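Local coordinates for protein malate oxidoreductase (Thermotoga maritima, PDB 1VL6) that probably catalyses the NAD-dependent oxidative decarboxylation of malate to pyruvate, at residues A[281-293]-A[305-317]. Sequence-based numbering, arbitrary orientation.
Sequences IKKMSRKPVIFAL and AREAGAFIVATGR
Pro288 O receives the backbone N-H of Phe311 (2.8 Å), a hydrogen bond that leads into the parallel pairing of strand 289-292 with strand 312-315, which three more main-chain bonds hold together. Ile290 is gripped at both ends: its N donates to Ile312 O at 2.9 Å, almost straight at 166°, and its O accepts from Ala314 N. Ala314 in turn uses its own O to take the N-H of Ala292 (2.7 Å), so each chain alternately gives and receives. On its other side the backbone of Val289 bonds to Asp265 and Phe267, and that of Phe291 to Phe267.

Where the strand begins, the Phe311 ring lies between two aliphatic chains. Lys287 crosses one face obliquely, its CE 4.3 Å from the ring centroid in a CH-pi contact, while Ile312 CG1 rests on the opposite face; Val289 CG2 meets the ring edge. With CG anti to the backbone N (chi1 171°), the ring is carried over toward Lys287. A serine here would probably leave the aliphatic part of Lys287 without its support and open a gap beside Val289. On the sheet face that carries Val289 and Ile312, Ala314 CB sits 3.7 Å from Phe291 CD1.

On the face of Ile290, its CG1 touches Ala310 CB, and Ile281 packs against Ala305 and Ala308 at the end of helix 302-307. That end closes in a Schellman motif, Gly309 N bonding to Arg306 O and Ala310 N to Ala305 O. Thr315 OG1 accepts from Arg317 N (2.8 Å) in an ST turn, and Val313 O accepts from Asn322 ND2.

The contact thus closes a beta-alpha-beta unit of the NAD-binding domain: strand 289-292 runs between strands 266-269 and 312-315, the latter the outermost strand of this sheet within the chain, with helix 166-186 against Val289 and Phe291 and helix 302-307 linking the pair.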
loop_
_atom_site.group_PDB
_atom_site.type_symbol
_atom_site.label_atom_id
_atom_site.label_comp_id
_atom_site.label_asym_id
_atom_site.label_seq_id
_atom_site.Cartn_x
_atom_site.Cartn_y
_atom_site.Cartn_z
ATOM N N ILE A 281 -48.251 -18.021 7.365
ATOM C CA ILE A 281 -47.515 -17.980 8.622
ATOM C C ILE A 281 -48.368 -18.413 9.787
ATOM O O ILE A 281 -47.879 -19.058 10.706
ATOM C CB ILE A 281 -46.913 -16.583 8.860
ATOM C CG1 ILE A 281 -45.798 -16.372 7.829
ATOM C CG2 ILE A 281 -46.371 -16.482 10.318
ATOM C CD1 ILE A 281 -44.945 -15.199 8.059
ATOM N N LYS A 282 -49.651 -18.086 9.727
ATOM C CA LYS A 282 -50.565 -18.425 10.779
ATOM C C LYS A 282 -50.868 -19.917 10.804
ATOM O O LYS A 282 -51.402 -20.391 11.780
ATOM C CB LYS A 282 -51.847 -17.588 10.614
ATOM C CG LYS A 282 -51.543 -16.088 10.631
ATOM C CD LYS A 282 -52.709 -15.157 10.930
ATOM C CE LYS A 282 -52.291 -13.661 10.644
ATOM N NZ LYS A 282 -53.475 -12.837 10.216
ATOM N N LYS A 283 -50.549 -20.667 9.748
ATOM C CA LYS A 283 -50.782 -22.125 9.750
ATOM C C LYS A 283 -49.505 -22.864 10.073
ATOM O O LYS A 283 -49.519 -24.066 10.185
ATOM C CB LYS A 283 -51.306 -22.608 8.429
ATOM C CG LYS A 283 -52.593 -21.927 8.013
ATOM C CD LYS A 283 -53.214 -22.578 6.752
ATOM C CE LYS A 283 -52.309 -22.453 5.538
ATOM N NZ LYS A 283 -53.019 -22.936 4.375
HETATM N N MSE A 284 -48.404 -22.144 10.252
HETATM C CA MSE A 284 -47.172 -22.744 10.757
HETATM C C MSE A 284 -47.355 -22.959 12.242
HETATM O O MSE A 284 -48.352 -22.550 12.791
HETATM C CB MSE A 284 -45.948 -21.827 10.520
HETATM C CG MSE A 284 -45.646 -21.595 9.056
HETATM SE SE MSE A 284 -44.157 -20.409 8.747
HETATM C CE MSE A 284 -42.643 -21.406 9.684
ATOM N N SER A 285 -46.387 -23.563 12.922
ATOM C CA SER A 285 -46.536 -23.751 14.367
ATOM C C SER A 285 -46.393 -22.444 15.123
ATOM O O SER A 285 -46.130 -21.401 14.543
ATOM C CB SER A 285 -45.500 -24.747 14.869
ATOM O OG SER A 285 -44.175 -24.174 14.722
ATOM N N ARG A 286 -46.520 -22.518 16.438
ATOM C CA ARG A 286 -46.291 -21.344 17.291
ATOM C C ARG A 286 -44.814 -20.920 17.234
ATOM O O ARG A 286 -43.924 -21.743 17.022
ATOM C CB ARG A 286 -46.750 -21.568 18.738
ATOM C CG ARG A 286 -48.339 -21.586 18.926
ATOM N N LYS A 287 -44.599 -19.614 17.402
ATOM C CA LYS A 287 -43.295 -18.970 17.343
ATOM C C LYS A 287 -42.479 -19.359 16.112
ATOM O O LYS A 287 -41.330 -19.750 16.200
ATOM C CB LYS A 287 -42.544 -19.195 18.643
ATOM C CG LYS A 287 -43.104 -18.318 19.812
ATOM C CD LYS A 287 -42.282 -18.468 21.120
ATOM C CE LYS A 287 -42.258 -17.176 21.993
ATOM N NZ LYS A 287 -40.999 -17.088 22.875
ATOM N N PRO A 288 -43.089 -19.242 14.938
ATOM C CA PRO A 288 -42.445 -19.607 13.699
ATOM C C PRO A 288 -41.289 -18.702 13.321
ATOM O O PRO A 288 -41.303 -17.488 13.599
ATOM C CB PRO A 288 -43.561 -19.443 12.691
ATOM C CG PRO A 288 -44.450 -18.419 13.278
ATOM C CD PRO A 288 -44.463 -18.762 14.709
ATOM N N VAL A 289 -40.304 -19.302 12.667
ATOM C CA VAL A 289 -39.104 -18.643 12.282
ATOM C C VAL A 289 -39.013 -18.683 10.785
ATOM O O VAL A 289 -39.252 -19.760 10.175
ATOM C CB VAL A 289 -37.875 -19.335 12.877
ATOM C CG1 VAL A 289 -36.566 -18.718 12.304
ATOM C CG2 VAL A 289 -37.890 -19.166 14.340
ATOM N N ILE A 290 -38.690 -17.518 10.207
ATOM C CA ILE A 290 -38.711 -17.280 8.759
ATOM C C ILE A 290 -37.353 -16.681 8.357
ATOM O O ILE A 290 -37.051 -15.509 8.711
ATOM C CB ILE A 290 -39.793 -16.238 8.401
ATOM C CG1 ILE A 290 -41.180 -16.671 8.862
ATOM C CG2 ILE A 290 -39.796 -15.906 6.886
ATOM C CD1 ILE A 290 -41.716 -17.815 8.193
ATOM N N PHE A 291 -36.532 -17.496 7.673
ATOM C CA PHE A 291 -35.278 -17.053 7.115
ATOM C C PHE A 291 -35.659 -16.882 5.641
ATOM O O PHE A 291 -35.865 -17.896 4.922
ATOM C CB PHE A 291 -34.186 -18.130 7.246
ATOM C CG PHE A 291 -33.601 -18.332 8.635
ATOM C CD1 PHE A 291 -34.096 -17.712 9.765
ATOM C CD2 PHE A 291 -32.567 -19.258 8.808
ATOM C CE1 PHE A 291 -33.530 -17.959 11.018
ATOM C CE2 PHE A 291 -31.991 -19.508 10.055
ATOM C CZ PHE A 291 -32.472 -18.855 11.156
ATOM N N ALA A 292 -35.811 -15.646 5.191
ATOM C CA ALA A 292 -36.214 -15.432 3.815
ATOM C C ALA A 292 -35.063 -14.789 3.121
ATOM O O ALA A 292 -34.959 -13.564 3.086
ATOM C CB ALA A 292 -37.475 -14.569 3.733
ATOM N N LEU A 293 -34.216 -15.629 2.545
ATOM C CA LEU A 293 -32.896 -15.211 2.071
ATOM C C LEU A 293 -32.828 -15.036 0.542
ATOM O O LEU A 293 -31.776 -14.770 -0.014
ATOM C CB LEU A 293 -31.834 -16.217 2.533
ATOM C CG LEU A 293 -31.951 -16.652 3.999
ATOM C CD1 LEU A 293 -30.919 -17.629 4.391
ATOM C CD2 LEU A 293 -31.885 -15.474 4.878
ATOM N N ALA A 305 -44.086 -10.170 7.390
ATOM C CA ALA A 305 -43.983 -11.404 8.116
ATOM C C ALA A 305 -44.155 -11.199 9.616
ATOM O O ALA A 305 -44.861 -11.996 10.236
ATOM C CB ALA A 305 -42.659 -12.062 7.816
ATOM N N ARG A 306 -43.482 -10.179 10.186
ATOM C CA ARG A 306 -43.621 -9.870 11.625
ATOM C C ARG A 306 -45.097 -9.631 11.878
ATOM O O ARG A 306 -45.660 -10.246 12.757
ATOM C CB ARG A 306 -42.810 -8.650 12.106
ATOM C CG ARG A 306 -41.294 -8.906 12.243
ATOM C CD ARG A 306 -40.374 -7.645 12.062
ATOM N NE ARG A 306 -39.047 -7.975 11.507
ATOM C CZ ARG A 306 -38.249 -7.112 10.834
ATOM N NH1 ARG A 306 -38.647 -5.852 10.629
ATOM N NH2 ARG A 306 -37.057 -7.507 10.351
ATOM N N GLU A 307 -45.722 -8.795 11.049
ATOM C CA GLU A 307 -47.109 -8.448 11.229
ATOM C C GLU A 307 -48.060 -9.631 11.208
ATOM O O GLU A 307 -49.103 -9.602 11.830
ATOM C CB GLU A 307 -47.522 -7.435 10.178
ATOM C CG GLU A 307 -46.751 -6.143 10.262
ATOM C CD GLU A 307 -47.150 -5.231 11.400
ATOM O OE1 GLU A 307 -48.244 -5.364 11.988
ATOM O OE2 GLU A 307 -46.346 -4.339 11.692
ATOM N N ALA A 308 -47.681 -10.665 10.482
ATOM C CA ALA A 308 -48.482 -11.863 10.345
ATOM C C ALA A 308 -48.187 -12.879 11.432
ATOM O O ALA A 308 -48.838 -13.934 11.470
ATOM C CB ALA A 308 -48.288 -12.492 8.943
ATOM N N GLY A 309 -47.257 -12.581 12.328
ATOM C CA GLY A 309 -47.027 -13.420 13.468
ATOM C C GLY A 309 -45.642 -14.057 13.593
ATOM O O GLY A 309 -45.392 -14.825 14.525
ATOM N N ALA A 310 -44.720 -13.749 12.693
ATOM C CA ALA A 310 -43.401 -14.370 12.754
ATOM C C ALA A 310 -42.711 -14.049 14.065
ATOM O O ALA A 310 -42.700 -12.919 14.495
ATOM C CB ALA A 310 -42.522 -13.903 11.581
ATOM N N PHE A 311 -42.114 -15.042 14.704
ATOM C CA PHE A 311 -41.345 -14.797 15.962
ATOM C C PHE A 311 -39.977 -14.271 15.658
ATOM O O PHE A 311 -39.487 -13.461 16.398
ATOM C CB PHE A 311 -41.186 -16.097 16.732
ATOM C CG PHE A 311 -40.268 -16.031 17.891
ATOM C CD1 PHE A 311 -40.464 -15.105 18.896
ATOM C CD2 PHE A 311 -39.243 -16.975 18.027
ATOM C CE1 PHE A 311 -39.614 -15.067 20.001
ATOM C CE2 PHE A 311 -38.426 -16.975 19.117
ATOM C CZ PHE A 311 -38.608 -16.011 20.117
ATOM N N ILE A 312 -39.338 -14.763 14.592
ATOM C CA ILE A 312 -37.986 -14.287 14.163
ATOM C C ILE A 312 -37.922 -14.259 12.638
ATOM O O ILE A 312 -38.363 -15.222 11.949
ATOM C CB ILE A 312 -36.877 -15.216 14.654
ATOM C CG1 ILE A 312 -36.660 -15.056 16.145
ATOM C CG2 ILE A 312 -35.559 -14.938 13.913
ATOM C CD1 ILE A 312 -35.853 -16.210 16.773
ATOM N N VAL A 313 -37.355 -13.181 12.119
ATOM C CA VAL A 313 -37.273 -13.030 10.690
ATOM C C VAL A 313 -35.826 -12.689 10.336
ATOM O O VAL A 313 -35.163 -11.849 10.990
ATOM C CB VAL A 313 -38.229 -11.914 10.221
ATOM C CG1 VAL A 313 -38.104 -11.690 8.741
ATOM C CG2 VAL A 313 -39.622 -12.255 10.575
ATOM N N ALA A 314 -35.330 -13.351 9.309
ATOM C CA ALA A 314 -33.990 -13.095 8.846
ATOM C C ALA A 314 -33.996 -12.999 7.342
ATOM O O ALA A 314 -34.804 -13.640 6.688
ATOM C CB ALA A 314 -33.041 -14.226 9.306
ATOM N N THR A 315 -33.085 -12.193 6.793
ATOM C CA THR A 315 -32.918 -12.132 5.330
ATOM C C THR A 315 -31.480 -12.014 4.949
ATOM O O THR A 315 -30.589 -11.998 5.794
ATOM C CB THR A 315 -33.635 -10.970 4.670
ATOM O OG1 THR A 315 -32.767 -9.832 4.687
ATOM C CG2 THR A 315 -34.873 -10.600 5.397
ATOM N N GLY A 316 -31.278 -11.958 3.643
ATOM C CA GLY A 316 -29.952 -11.767 3.083
ATOM C C GLY A 316 -29.527 -10.323 2.980
ATOM O O GLY A 316 -28.390 -10.064 2.696
ATOM N N ARG A 317 -30.417 -9.377 3.272
ATOM C CA ARG A 317 -30.085 -7.957 3.161
ATOM C C ARG A 317 -29.521 -7.238 4.400
ATOM O O ARG A 317 -29.770 -7.642 5.520
ATOM C CB ARG A 317 -31.315 -7.220 2.713
ATOM C CG ARG A 317 -32.011 -7.858 1.554
ATOM C CD ARG A 317 -33.434 -7.308 1.438
ATOM N NE ARG A 317 -33.346 -5.855 1.357
ATOM C CZ ARG A 317 -33.121 -5.217 0.215
ATOM N NH1 ARG A 317 -33.012 -5.898 -0.912
ATOM N NH2 ARG A 317 -33.020 -3.901 0.184
#